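Local coordinates for protein acetaldehyde dehydrogenase (Acetylating) (Geobacillus thermoglucosidasius, PDB 5J78) that probably converts acetaldehyde and coenzyme A to acetyl-CoA, reversibly, with NAD(H) as cofactor, as an acetylating member of the aldehyde dehydrogenase family, at residues Leu97-Asp102 against Thr146-Ala151; Val113-Arg118 against Arg123-Ala128; Ser275-Leu280 against Ile361-Pro366; Glu377-Leu382 against Glu407-Asp412. All blocks are in the same frame, centred on the assembly; numbering follows the deposited sequence. Where two conformers were deposited one is given.

How the contacts relate
From the N terminus, helix 89-107 leads into the hairpin of strands 115-119 and 124-138, and the chain then returns through helix 143-156. Contact 1 closes this excursion by packing the two helices together, and contact 2, the hairpin itself, is nested inside it, with centres about 27 Å apart. Contacts 3 and 4 follow in series. Contact 3, closing a loop of 80 residues, ties strand 276-282 to the loop before strand 367-373; contact 4, closing one of 24, joins helices 376-388 and 403-410 on that same parallel sheet. These last two touch through L280, which meets A379 and Y409. Contacts 2 and 4 lie about 42 Å apart between centres, yet both reach the second subunit.

Contact 1: Leu97-Asp102 against Thr146-Ala151; sequences LFAAND and TVIFKA
A99 and I148 meet where helices 89-107 and 143-156 run side by side. The short segments are nearly parallel, 21° apart, and their axes approach to 8.4 Å, a close spacing consistent with the small side chain of A99. The CA atoms of A99 and F149 are 5.0 Å apart.

The contact is apolar. The methyl CB of A99 presses on CG2 of I148 at 3.5 Å, tighter than usual for two carbons, and also lies near its branch point CB. The torsion of I148 explains why this branch does the touching: CG1 stands beside the backbone N (chi1 -68°), leaving CG2 anti to that N and turned to the alanine. The same CG2 reaches past A99 to the backbone N of A100, at 4.0 Å. CB of A99 also meets CB of F149 at 4.2 Å, but the phenylalanine ring swings away and packs on S438 and T440.

Backbone bonding stays inside each helix. N of N101 bonds to O of L97 at 2.8 Å, although helix 89-107 widens into a pi-type turn at 98-102; in the partner helix N of K150 bonds to O of T146.

Helix 55-84 completes the cluster, its A69 touching both A100 and I148, while its R70 bonds to OD1 of N101. Helix 143-156 is the crossover of a beta-alpha-beta unit between the parallel strands 124-138 and 160-165, probably in the cofactor-binding domain by family resemblance; T146, V147 and K150 rest on I138 of the first strand, and V147 also meets helix 170-186.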
loop_
_atom_site.group_PDB
_atom_site.type_symbol
_atom_site.label_atom_id
_atom_site.label_comp_id
_atom_site.label_asym_id
_atom_site.label_seq_id
_atom_site.Cartn_x
_atom_site.Cartn_y
_atom_site.Cartn_z
ATOM N N LEU A 97 12.566 26.132 -30.446
ATOM C CA LEU A 97 12.729 27.571 -30.588
ATOM C C LEU A 97 11.567 28.299 -29.914
ATOM O O LEU A 97 11.722 29.426 -29.438
ATOM C CB LEU A 97 12.831 27.958 -32.069
ATOM C CG LEU A 97 14.135 27.603 -32.796
ATOM C CD1 LEU A 97 13.997 27.923 -34.247
ATOM C CD2 LEU A 97 15.314 28.369 -32.175
ATOM N N PHE A 98 10.406 27.651 -29.869
ATOM C CA PHE A 98 9.269 28.193 -29.140
ATOM C C PHE A 98 9.651 28.291 -27.662
ATOM O O PHE A 98 9.392 29.303 -27.010
ATOM C CB PHE A 98 8.001 27.332 -29.341
ATOM C CG PHE A 98 6.878 27.681 -28.402
ATOM C CD1 PHE A 98 6.062 28.771 -28.643
ATOM C CD2 PHE A 98 6.659 26.925 -27.253
ATOM C CE1 PHE A 98 5.028 29.111 -27.742
ATOM C CE2 PHE A 98 5.637 27.258 -26.356
ATOM C CZ PHE A 98 4.826 28.357 -26.609
ATOM N N ALA A 99 10.302 27.260 -27.139
ATOM C CA ALA A 99 10.699 27.290 -25.741
ATOM C C ALA A 99 11.821 28.281 -25.535
ATOM O O ALA A 99 11.858 29.004 -24.537
ATOM C CB ALA A 99 11.113 25.927 -25.269
ATOM N N ALA A 100 12.738 28.339 -26.489
ATOM C CA ALA A 100 13.891 29.210 -26.337
ATOM C C ALA A 100 13.538 30.690 -26.521
ATOM O O ALA A 100 14.226 31.544 -25.973
ATOM C CB ALA A 100 14.977 28.819 -27.311
ATOM N N ASN A 101 12.497 30.996 -27.304
ATOM C CA ASN A 101 12.181 32.386 -27.624
ATOM C C ASN A 101 10.897 32.885 -26.959
ATOM O O ASN A 101 10.956 33.824 -26.161
ATOM C CB ASN A 101 12.107 32.586 -29.149
ATOM C CG ASN A 101 13.455 32.376 -29.823
ATOM O OD1 ASN A 101 14.495 32.629 -29.231
ATOM N ND2 ASN A 101 13.443 31.915 -31.057
ATOM N N ASP A 102 9.762 32.264 -27.266
ATOM C CA ASP A 102 8.466 32.689 -26.712
ATOM C C ASP A 102 8.405 32.592 -25.171
ATOM O O ASP A 102 7.937 33.515 -24.507
ATOM C CB ASP A 102 7.328 31.866 -27.316
ATOM C CG ASP A 102 7.207 32.056 -28.826
ATOM O OD1 ASP A 102 8.234 31.988 -29.532
ATOM O OD2 ASP A 102 6.086 32.298 -29.299
ATOM N N THR A 146 10.278 20.640 -23.667
ATOM C CA THR A 146 9.695 20.729 -22.315
ATOM C C THR A 146 10.801 20.952 -21.273
ATOM O O THR A 146 10.608 21.644 -20.254
ATOM C CB THR A 146 8.878 19.464 -21.954
ATOM O OG1 THR A 146 7.841 19.253 -22.925
ATOM C CG2 THR A 146 8.209 19.607 -20.571
ATOM N N VAL A 147 11.956 20.357 -21.528
ATOM C CA VAL A 147 13.117 20.551 -20.682
ATOM C C VAL A 147 13.553 21.999 -20.735
ATOM O O VAL A 147 13.848 22.607 -19.690
ATOM C CB VAL A 147 14.299 19.654 -21.097
ATOM C CG1 VAL A 147 15.597 20.142 -20.479
ATOM C CG2 VAL A 147 14.026 18.221 -20.713
ATOM N N ILE A 148 13.617 22.543 -21.948
ATOM C CA ILE A 148 14.032 23.931 -22.135
ATOM C C ILE A 148 13.051 24.848 -21.402
ATOM O O ILE A 148 13.449 25.706 -20.614
ATOM C CB ILE A 148 14.094 24.284 -23.625
ATOM C CG1 ILE A 148 15.236 23.517 -24.312
ATOM C CG2 ILE A 148 14.270 25.786 -23.822
ATOM C CD1 ILE A 148 15.119 23.464 -25.802
ATOM N N PHE A 149 11.767 24.638 -21.666
ATOM C CA PHE A 149 10.687 25.421 -21.064
ATOM C C PHE A 149 10.757 25.380 -19.530
ATOM O O PHE A 149 10.814 26.420 -18.878
ATOM C CB PHE A 149 9.339 24.902 -21.603
ATOM C CG PHE A 149 8.187 25.069 -20.656
ATOM C CD1 PHE A 149 7.671 26.339 -20.362
ATOM C CD2 PHE A 149 7.603 23.960 -20.069
ATOM C CE1 PHE A 149 6.603 26.485 -19.466
ATOM C CE2 PHE A 149 6.544 24.100 -19.173
ATOM C CZ PHE A 149 6.046 25.365 -18.872
ATOM N N LYS A 150 10.817 24.176 -18.963
ATOM C CA LYS A 150 10.828 24.017 -17.509
ATOM C C LYS A 150 12.104 24.531 -16.855
ATOM O O LYS A 150 12.070 25.092 -15.746
ATOM C CB LYS A 150 10.604 22.547 -17.141
ATOM C CG LYS A 150 9.181 22.103 -17.401
ATOM C CD LYS A 150 8.902 20.684 -16.911
ATOM C CE LYS A 150 7.428 20.349 -17.108
ATOM N NZ LYS A 150 7.071 18.958 -16.720
ATOM N N ALA A 151 13.237 24.345 -17.518
ATOM C CA ALA A 151 14.494 24.817 -16.945
ATOM C C ALA A 151 14.511 26.329 -16.862
ATOM O O ALA A 151 14.938 26.883 -15.850
ATOM C CB ALA A 151 15.686 24.321 -17.758
#

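Contact 2: Val113-Arg118 against Arg123-Ala128; sequences VGIIRR and RVWEIA. With GOL (glycerol), chain J.
R117 and E126 pair in a beta hairpin interrupted by a classic bulge, in which I116 and R117 both face E126. The strands are antiparallel (162°), and such a hairpin is consistent with the oligomerisation region of aldehyde dehydrogenases: I115 and I127 pack on I411 of the second subunit.

Three backbone hydrogen bonds hold the ladder: A128 N to G114 O, I116 N to E126 O at 2.8 Å, and E126 N to R117 O. The last two enclose the bulge.

Apolar contacts and a cation-pi contact fill the face bearing I115, R118, W125 and I127. I115 sends CD1 to CE3 of the W125 ring at 3.8 Å, while its CG1 lies near CG1 of I127. In one of its two conformers R118 runs alongside the indole, so this contact is less certain: its CD forms a CH-pi contact over the five-membered ring, CZ lies over the same face, and NH1 also comes over it, 3.5 Å from CE2, with the guanidinium plane inclined 63° to the ring. Elsewhere, CG2 of I116 touches CB of A128 at 3.8 Å.

Charge pairing marks the other face. R117 NH1 and E126 OE2 form a salt bridge at 3.2 Å, a weak hydrogen bond with the guanidinium and carboxylate planes 49° apart; NH2 of R117 has its stronger partner in D119.

At the open end of the hairpin a glycerol, probably from the crystallisation liquor, joins the strands: its O3 accepts from G114 N at 2.8 Å and donates to A128 O at 3.1 Å.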
loop_
_atom_site.group_PDB
_atom_site.type_symbol
_atom_site.label_atom_id
_atom_site.label_comp_id
_atom_site.label_asym_id
_atom_site.label_seq_id
_atom_site.Cartn_x
_atom_site.Cartn_y
_atom_site.Cartn_z
ATOM N N VAL A 113 13.037 38.322 -7.553
ATOM C CA VAL A 113 13.982 38.419 -6.432
ATOM C C VAL A 113 13.521 39.452 -5.416
ATOM O O VAL A 113 13.207 40.573 -5.783
ATOM C CB VAL A 113 15.412 38.820 -6.882
ATOM C CG1 VAL A 113 16.348 38.935 -5.660
ATOM C CG2 VAL A 113 15.969 37.833 -7.869
ATOM N N GLY A 114 13.512 39.081 -4.141
ATOM C CA GLY A 114 13.262 40.040 -3.083
ATOM C C GLY A 114 11.838 40.570 -3.092
ATOM O O GLY A 114 10.879 39.865 -3.407
ATOM N N ILE A 115 11.714 41.841 -2.739
ATOM C CA ILE A 115 10.437 42.508 -2.697
ATOM C C ILE A 115 10.036 42.836 -4.114
ATOM O O ILE A 115 10.730 43.586 -4.795
ATOM C CB ILE A 115 10.511 43.776 -1.823
ATOM C CG1 ILE A 115 10.771 43.354 -0.377
ATOM C CG2 ILE A 115 9.227 44.604 -1.944
ATOM C CD1 ILE A 115 10.871 44.502 0.612
ATOM N N ILE A 116 8.933 42.251 -4.567
ATOM C CA ILE A 116 8.519 42.405 -5.952
ATOM C C ILE A 116 7.377 43.405 -6.053
ATOM O O ILE A 116 6.999 43.802 -7.145
ATOM C CB ILE A 116 8.110 41.052 -6.593
ATOM C CG1 ILE A 116 6.977 40.366 -5.821
ATOM C CG2 ILE A 116 9.318 40.158 -6.703
ATOM C CD1 ILE A 116 6.463 39.042 -6.495
ATOM N N ARG A 117 6.862 43.848 -4.909
ATOM C CA ARG A 117 5.721 44.752 -4.891
ATOM C C ARG A 117 5.541 45.390 -3.525
ATOM O O ARG A 117 5.656 44.709 -2.509
ATOM C CB ARG A 117 4.452 43.995 -5.278
ATOM C CG ARG A 117 3.243 44.883 -5.492
ATOM C CD ARG A 117 2.025 44.083 -5.938
ATOM N NE ARG A 117 0.806 44.879 -5.792
ATOM C CZ ARG A 117 0.031 44.892 -4.710
ATOM N NH1 ARG A 117 0.321 44.131 -3.654
ATOM N NH2 ARG A 117 -1.050 45.667 -4.683
ATOM N N ARG A 118 5.318 46.701 -3.501
ATOM C CA ARG A 118 4.968 47.405 -2.269
ATOM C C ARG A 118 3.613 48.062 -2.471
ATOM O O ARG A 118 3.447 48.897 -3.367
ATOM C CB ARG A 118 6.023 48.451 -1.885
ATOM C CG ARG A 118 7.321 47.858 -1.382
ATOM C CD ARG A 118 8.182 48.892 -0.665
ATOM N NE ARG A 118 9.605 48.583 -0.818
ATOM C CZ ARG A 118 10.486 48.474 0.172
ATOM N NH1 ARG A 118 10.130 48.656 1.439
ATOM N NH2 ARG A 118 11.746 48.184 -0.120
ATOM N N ARG A 123 -0.562 48.706 3.018
ATOM C CA ARG A 123 0.619 48.485 3.873
ATOM C C ARG A 123 1.065 47.012 3.888
ATOM O O ARG A 123 1.132 46.372 4.939
ATOM C CB ARG A 123 0.349 48.990 5.296
ATOM C CG ARG A 123 0.017 50.484 5.370
ATOM C CD ARG A 123 0.168 51.043 6.785
ATOM N NE ARG A 123 1.568 51.278 7.122
ATOM C CZ ARG A 123 1.999 51.662 8.321
ATOM N NH1 ARG A 123 1.146 51.854 9.319
ATOM N NH2 ARG A 123 3.290 51.842 8.533
ATOM N N VAL A 124 1.406 46.515 2.698
ATOM C CA VAL A 124 1.794 45.131 2.460
ATOM C C VAL A 124 2.928 45.104 1.442
ATOM O O VAL A 124 2.790 45.690 0.361
ATOM C CB VAL A 124 0.625 44.269 1.893
ATOM C CG1 VAL A 124 1.118 42.844 1.508
ATOM C CG2 VAL A 124 -0.523 44.195 2.860
ATOM N N TRP A 125 4.035 44.445 1.785
ATOM C CA TRP A 125 5.099 44.140 0.819
ATOM C C TRP A 125 4.956 42.679 0.395
ATOM O O TRP A 125 4.710 41.803 1.237
ATOM C CB TRP A 125 6.507 44.331 1.405
ATOM C CG TRP A 125 6.759 45.599 2.102
ATOM C CD1 TRP A 125 6.094 46.779 1.939
ATOM C CD2 TRP A 125 7.761 45.832 3.099
ATOM N NE1 TRP A 125 6.621 47.730 2.771
ATOM C CE2 TRP A 125 7.645 47.178 3.494
ATOM C CE3 TRP A 125 8.744 45.032 3.694
ATOM C CZ2 TRP A 125 8.478 47.748 4.456
ATOM C CZ3 TRP A 125 9.577 45.597 4.650
ATOM C CH2 TRP A 125 9.437 46.941 5.022
ATOM N N GLU A 126 5.129 42.419 -0.894
ATOM C CA GLU A 126 5.203 41.053 -1.408
ATOM C C GLU A 126 6.641 40.659 -1.676
ATOM O O GLU A 126 7.373 41.376 -2.369
ATOM C CB GLU A 126 4.400 40.911 -2.688
ATOM C CG GLU A 126 2.946 41.252 -2.585
ATOM C CD GLU A 126 2.218 40.969 -3.915
ATOM O OE1 GLU A 126 2.907 40.688 -4.919
ATOM O OE2 GLU A 126 0.975 41.016 -3.953
ATOM N N ILE A 127 7.043 39.525 -1.108
ATOM C CA ILE A 127 8.380 38.985 -1.296
ATOM C C ILE A 127 8.264 37.713 -2.134
ATOM O O ILE A 127 7.439 36.846 -1.831
ATOM C CB ILE A 127 9.064 38.647 0.032
ATOM C CG1 ILE A 127 9.153 39.874 0.942
ATOM C CG2 ILE A 127 10.455 38.087 -0.202
ATOM C CD1 ILE A 127 9.471 39.486 2.382
ATOM N N ALA A 128 9.069 37.613 -3.189
ATOM C CA ALA A 128 9.128 36.394 -3.991
ATOM C C ALA A 128 9.956 35.355 -3.257
ATOM O O ALA A 128 11.086 35.622 -2.839
ATOM C CB ALA A 128 9.707 36.672 -5.366
HETATM C C1 GOL J . 15.745 35.651 -0.347
HETATM O O1 GOL J . 16.060 37.005 -0.571
HETATM C C2 GOL J . 14.245 35.432 -0.461
HETATM O O2 GOL J . 13.746 35.031 0.806
HETATM C C3 GOL J . 13.528 36.698 -0.898
HETATM O O3 GOL J . 13.787 37.018 -2.244
#

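Contact 3: Ser275-Leu280 against Ile361-Pro366; sequences SEQALL and IEKLSP
Strand 276-282 of the large parallel sheet begins just after position 273, a cysteine present here as 3-sulfinoalanine and probably the catalytic cysteine of this family; near the head of this strand, Q277 grips the loop that precedes strand 367-373. The side chains of Q277 and K363 run alongside in opposite senses, and K363 donates both hydrogen bonds, one from its backbone and one from its side chain. The backbone N of K363 donates to OE1 of Q277 at 3.0 Å, coming from above the amide plane, 66° out of it. Its NZ donates to the backbone O of Q277 at 2.9 Å.

Bends at its last two torsions fold the lysine back on its own loop, where NZ also bonds to O of I361 at 2.9 Å and to O of F359. One ammonium thus serves three carbonyls in a buried setting. A leucine in place of K363 would probably leave these carbonyls of Q277, I361 and F359 without their common donor and let the loop shift against the strand.

The loop sequence from E362 to P366 resembles the E-x-F-G-P motif of aldehyde dehydrogenases, whose glutamate contacts the nicotinamide ribose in relatives. CG of E362 lies 3.8 Å from NE2 of Q277, the carboxylate and amide planes almost perpendicular at 85°. That NE2 donates to a water at 2.9 Å, which in turn donates to OG of S275 at 2.7 Å and takes a weak bond from N of S365. NZ of K265 bonds to O of E276 and O of S365, joining strand and loop from a third side chain.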
loop_
_atom_site.group_PDB
_atom_site.type_symbol
_atom_site.label_atom_id
_atom_site.label_comp_id
_atom_site.label_asym_id
_atom_site.label_seq_id
_atom_site.Cartn_x
_atom_site.Cartn_y
_atom_site.Cartn_z
ATOM N N SER A 275 -3.416 19.627 -30.147
ATOM C CA SER A 275 -3.632 19.586 -31.584
ATOM C C SER A 275 -5.052 19.096 -31.892
ATOM O O SER A 275 -5.663 18.389 -31.086
ATOM C CB SER A 275 -2.575 18.702 -32.241
ATOM O OG SER A 275 -2.743 17.361 -31.857
ATOM N N GLU A 276 -5.581 19.497 -33.044
ATOM C CA GLU A 276 -6.951 19.164 -33.430
ATOM C C GLU A 276 -7.117 17.651 -33.530
ATOM O O GLU A 276 -6.187 16.971 -33.940
ATOM C CB GLU A 276 -7.293 19.831 -34.754
ATOM C CG GLU A 276 -7.267 21.337 -34.701
ATOM C CD GLU A 276 -5.899 21.971 -34.943
ATOM O OE1 GLU A 276 -4.856 21.285 -34.854
ATOM O OE2 GLU A 276 -5.879 23.195 -35.209
ATOM N N GLN A 277 -8.273 17.124 -33.123
ATOM C CA GLN A 277 -8.569 15.689 -33.258
ATOM C C GLN A 277 -9.858 15.403 -34.039
ATOM O O GLN A 277 -10.006 14.336 -34.643
ATOM C CB GLN A 277 -8.660 15.035 -31.890
ATOM C CG GLN A 277 -7.386 15.158 -31.085
ATOM C CD GLN A 277 -6.211 14.427 -31.712
ATOM O OE1 GLN A 277 -6.391 13.519 -32.525
ATOM N NE2 GLN A 277 -4.996 14.806 -31.313
ATOM N N ALA A 278 -10.775 16.359 -34.050
ATOM C CA ALA A 278 -12.046 16.184 -34.739
ATOM C C ALA A 278 -12.519 17.534 -35.219
ATOM O O ALA A 278 -12.408 18.522 -34.501
ATOM C CB ALA A 278 -13.086 15.536 -33.828
ATOM N N LEU A 279 -13.000 17.585 -36.457
ATOM C CA LEU A 279 -13.618 18.794 -36.970
ATOM C C LEU A 279 -15.120 18.603 -36.933
ATOM O O LEU A 279 -15.620 17.527 -37.252
ATOM C CB LEU A 279 -13.166 19.110 -38.392
ATOM C CG LEU A 279 -11.676 19.310 -38.628
ATOM C CD1 LEU A 279 -11.478 19.676 -40.100
ATOM C CD2 LEU A 279 -11.112 20.382 -37.718
ATOM N N LEU A 280 -15.823 19.653 -36.525
ATOM C CA LEU A 280 -17.283 19.689 -36.532
ATOM C C LEU A 280 -17.664 20.753 -37.554
ATOM O O LEU A 280 -17.275 21.913 -37.399
ATOM C CB LEU A 280 -17.836 20.022 -35.141
ATOM C CG LEU A 280 -17.059 19.448 -33.955
ATOM C CD1 LEU A 280 -17.661 19.991 -32.678
ATOM C CD2 LEU A 280 -17.067 17.925 -33.939
ATOM N N ILE A 361 -11.302 9.232 -30.601
ATOM C CA ILE A 361 -10.359 9.440 -29.494
ATOM C C ILE A 361 -9.175 10.312 -29.915
ATOM O O ILE A 361 -9.067 10.732 -31.089
ATOM C CB ILE A 361 -9.834 8.090 -28.913
ATOM C CG1 ILE A 361 -8.865 7.362 -29.869
ATOM C CG2 ILE A 361 -11.007 7.186 -28.567
ATOM C CD1 ILE A 361 -8.004 6.293 -29.188
ATOM N N GLU A 362 -8.302 10.591 -28.943
ATOM C CA GLU A 362 -7.111 11.389 -29.164
ATOM C C GLU A 362 -6.120 10.516 -29.916
ATOM O O GLU A 362 -5.750 9.435 -29.447
ATOM C CB GLU A 362 -6.498 11.895 -27.838
ATOM C CG GLU A 362 -5.408 12.946 -28.068
ATOM C CD GLU A 362 -4.539 13.258 -26.861
ATOM O OE1 GLU A 362 -4.594 12.529 -25.847
ATOM O OE2 GLU A 362 -3.793 14.265 -26.942
ATOM N N LYS A 363 -5.662 10.987 -31.069
ATOM C CA LYS A 363 -4.889 10.123 -31.966
ATOM C C LYS A 363 -3.401 10.465 -32.029
ATOM O O LYS A 363 -2.598 9.642 -32.482
ATOM C CB LYS A 363 -5.520 10.177 -33.375
ATOM C CG LYS A 363 -6.941 9.590 -33.375
ATOM C CD LYS A 363 -7.749 9.897 -34.636
ATOM C CE LYS A 363 -8.162 11.349 -34.723
ATOM N NZ LYS A 363 -9.282 11.692 -33.799
ATOM N N LEU A 364 -3.045 11.664 -31.565
ATOM C CA LEU A 364 -1.648 12.102 -31.488
ATOM C C LEU A 364 -0.893 11.756 -32.775
ATOM O O LEU A 364 0.221 11.242 -32.753
ATOM C CB LEU A 364 -0.948 11.478 -30.274
ATOM C CG LEU A 364 -1.269 12.100 -28.897
ATOM C CD1 LEU A 364 -0.607 11.310 -27.775
ATOM C CD2 LEU A 364 -0.845 13.554 -28.819
ATOM N N SER A 365 -1.529 12.039 -33.901
ATOM C CA SER A 365 -0.962 11.712 -35.207
ATOM C C SER A 365 -1.792 12.427 -36.272
ATOM O O SER A 365 -2.857 12.989 -35.963
ATOM C CB SER A 365 -0.946 10.195 -35.436
ATOM O OG SER A 365 -2.267 9.680 -35.435
ATOM N N PRO A 366 -1.315 12.435 -37.521
ATOM C CA PRO A 366 -1.995 13.229 -38.545
ATOM C C PRO A 366 -3.241 12.510 -39.074
ATOM O O PRO A 366 -3.384 12.237 -40.269
ATOM C CB PRO A 366 -0.919 13.410 -39.623
ATOM C CG PRO A 366 0.343 12.911 -39.034
ATOM C CD PRO A 366 -0.029 11.917 -38.006
HETATM O O HOH W 1 -2.735 14.986 -33.093
#

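Contact 4: Glu377-Leu382 against Glu407-Asp412; sequences EEASEL and EAYTID
Y409 directs its ring from helix 403-410 at the turn A379-S380 of helix 376-388. With CG anti to the backbone N (chi1 -178°), the ring reaches across to the facing helix and presents an edge to the backbone N of S380, which lies in the ring plane, 3.8 Å from CE1. OG of S380 meets the ring obliquely, 3.3 Å from CD1 and 3.4 Å from CE1. The methyl CB of A379 approaches CE1 from an oblique direction too, at 4.0 Å. Farther along, the phenol OH is 4.0 Å from O of A379.

Both helices pack on the large parallel sheet, and helix 403-410 is the crossover of a beta-alpha-beta unit between the adjacent strands 395-399 and 415-420. Y409 packs down on I398 of the first of these and on the ring of Y247, and CD1 of L280 comes within 4.0 Å of its OH. A glycine in place of Y409 would probably open a gap between the two helices and leave A379 and L280 without the ring they pack on.

S380 owes its polar bonding to residues outside the contact: its OG, beside the backbone N (chi1 -67°), bonds to O of M376 and to NZ of K413. K413 also makes a cation-pi contact with the Y409 ring, while T410 packs on V466 of the second subunit.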
loop_
_atom_site.group_PDB
_atom_site.type_symbol
_atom_site.label_atom_id
_atom_site.label_comp_id
_atom_site.label_asym_id
_atom_site.label_seq_id
_atom_site.Cartn_x
_atom_site.Cartn_y
_atom_site.Cartn_z
ATOM N N GLU A 377 -25.618 24.559 -31.991
ATOM C CA GLU A 377 -26.113 23.755 -30.875
ATOM C C GLU A 377 -25.691 22.298 -31.011
ATOM O O GLU A 377 -25.265 21.687 -30.038
ATOM C CB GLU A 377 -27.636 23.835 -30.765
ATOM C CG GLU A 377 -28.210 22.932 -29.674
ATOM C CD GLU A 377 -29.723 23.009 -29.578
ATOM O OE1 GLU A 377 -30.349 23.644 -30.458
ATOM O OE2 GLU A 377 -30.283 22.432 -28.620
ATOM N N GLU A 378 -25.821 21.734 -32.207
ATOM C CA GLU A 378 -25.388 20.353 -32.424
ATOM C C GLU A 378 -23.869 20.239 -32.270
ATOM O O GLU A 378 -23.361 19.238 -31.754
ATOM C CB GLU A 378 -25.801 19.838 -33.811
ATOM C CG GLU A 378 -25.304 18.409 -34.072
ATOM C CD GLU A 378 -25.853 17.796 -35.344
ATOM O OE1 GLU A 378 -25.954 16.554 -35.393
ATOM O OE2 GLU A 378 -26.171 18.546 -36.290
ATOM N N ALA A 379 -23.158 21.259 -32.744
ATOM C CA ALA A 379 -21.709 21.349 -32.572
ATOM C C ALA A 379 -21.309 21.308 -31.075
ATOM O O ALA A 379 -20.388 20.591 -30.691
ATOM C CB ALA A 379 -21.188 22.623 -33.242
ATOM N N SER A 380 -22.020 22.046 -30.231
ATOM C CA SER A 380 -21.718 22.048 -28.797
ATOM C C SER A 380 -21.922 20.694 -28.132
ATOM O O SER A 380 -21.111 20.263 -27.313
ATOM C CB SER A 380 -22.578 23.078 -28.078
ATOM O OG SER A 380 -22.224 24.392 -28.467
ATOM N N GLU A 381 -23.005 20.015 -28.486
ATOM C CA GLU A 381 -23.290 18.702 -27.922
ATOM C C GLU A 381 -22.225 17.667 -28.321
ATOM O O GLU A 381 -21.847 16.822 -27.508
ATOM C CB GLU A 381 -24.690 18.245 -28.355
ATOM C CG GLU A 381 -25.813 19.187 -27.875
ATOM C CD GLU A 381 -27.145 18.969 -28.593
ATOM O OE1 GLU A 381 -28.173 19.491 -28.105
ATOM O OE2 GLU A 381 -27.167 18.290 -29.643
ATOM N N LEU A 382 -21.736 17.734 -29.563
ATOM C CA LEU A 382 -20.664 16.831 -30.012
ATOM C C LEU A 382 -19.317 17.189 -29.363
ATOM O O LEU A 382 -18.581 16.314 -28.913
ATOM C CB LEU A 382 -20.503 16.866 -31.538
ATOM C CG LEU A 382 -21.399 15.966 -32.386
ATOM C CD1 LEU A 382 -21.092 16.254 -33.828
ATOM C CD2 LEU A 382 -21.192 14.494 -32.063
ATOM N N GLU A 407 -19.271 34.132 -29.163
ATOM C CA GLU A 407 -19.671 34.364 -27.776
ATOM C C GLU A 407 -20.579 33.264 -27.238
ATOM O O GLU A 407 -20.378 32.765 -26.130
ATOM C CB GLU A 407 -20.361 35.725 -27.660
ATOM C CG GLU A 407 -19.365 36.887 -27.588
ATOM C CD GLU A 407 -20.004 38.256 -27.805
ATOM O OE1 GLU A 407 -21.251 38.342 -27.850
ATOM O OE2 GLU A 407 -19.251 39.249 -27.929
ATOM N N ALA A 408 -21.570 32.868 -28.022
ATOM C CA ALA A 408 -22.504 31.811 -27.607
ATOM C C ALA A 408 -21.876 30.406 -27.533
ATOM O O ALA A 408 -22.217 29.594 -26.655
ATOM C CB ALA A 408 -23.692 31.789 -28.562
ATOM N N TYR A 409 -20.969 30.111 -28.458
ATOM C CA TYR A 409 -20.378 28.772 -28.541
ATOM C C TYR A 409 -19.352 28.551 -27.420
ATOM O O TYR A 409 -19.281 27.471 -26.831
ATOM C CB TYR A 409 -19.704 28.556 -29.908
ATOM C CG TYR A 409 -19.115 27.172 -30.073
ATOM C CD1 TYR A 409 -19.933 26.068 -30.204
ATOM C CD2 TYR A 409 -17.742 26.967 -30.086
ATOM C CE1 TYR A 409 -19.410 24.797 -30.345
ATOM C CE2 TYR A 409 -17.208 25.688 -30.248
ATOM C CZ TYR A 409 -18.052 24.609 -30.382
ATOM O OH TYR A 409 -17.547 23.332 -30.518
ATOM N N THR A 410 -18.585 29.597 -27.129
ATOM C CA THR A 410 -17.430 29.493 -26.255
ATOM C C THR A 410 -17.751 29.549 -24.751
ATOM O O THR A 410 -17.004 28.988 -23.953
ATOM C CB THR A 410 -16.403 30.607 -26.565
ATOM O OG1 THR A 410 -17.025 31.897 -26.456
ATOM C CG2 THR A 410 -15.813 30.427 -27.972
ATOM N N ILE A 411 -18.850 30.189 -24.362
ATOM C CA ILE A 411 -19.070 30.510 -22.944
ATOM C C ILE A 411 -19.101 29.262 -22.038
ATOM O O ILE A 411 -18.591 29.306 -20.917
ATOM C CB ILE A 411 -20.369 31.329 -22.739
ATOM C CG1 ILE A 411 -20.532 31.747 -21.256
ATOM C CG2 ILE A 411 -21.593 30.528 -23.199
ATOM C CD1 ILE A 411 -19.484 32.730 -20.744
ATOM N N ASP A 412 -19.650 28.149 -22.524
ATOM C CA ASP A 412 -19.832 26.957 -21.686
ATOM C C ASP A 412 -18.927 25.759 -22.012
ATOM O O ASP A 412 -19.230 24.629 -21.623
ATOM C CB ASP A 412 -21.293 26.500 -21.756
ATOM C CG ASP A 412 -21.706 26.056 -23.159
ATOM O OD1 ASP A 412 -20.936 26.289 -24.118
ATOM O OD2 ASP A 412 -22.811 25.486 -23.308
#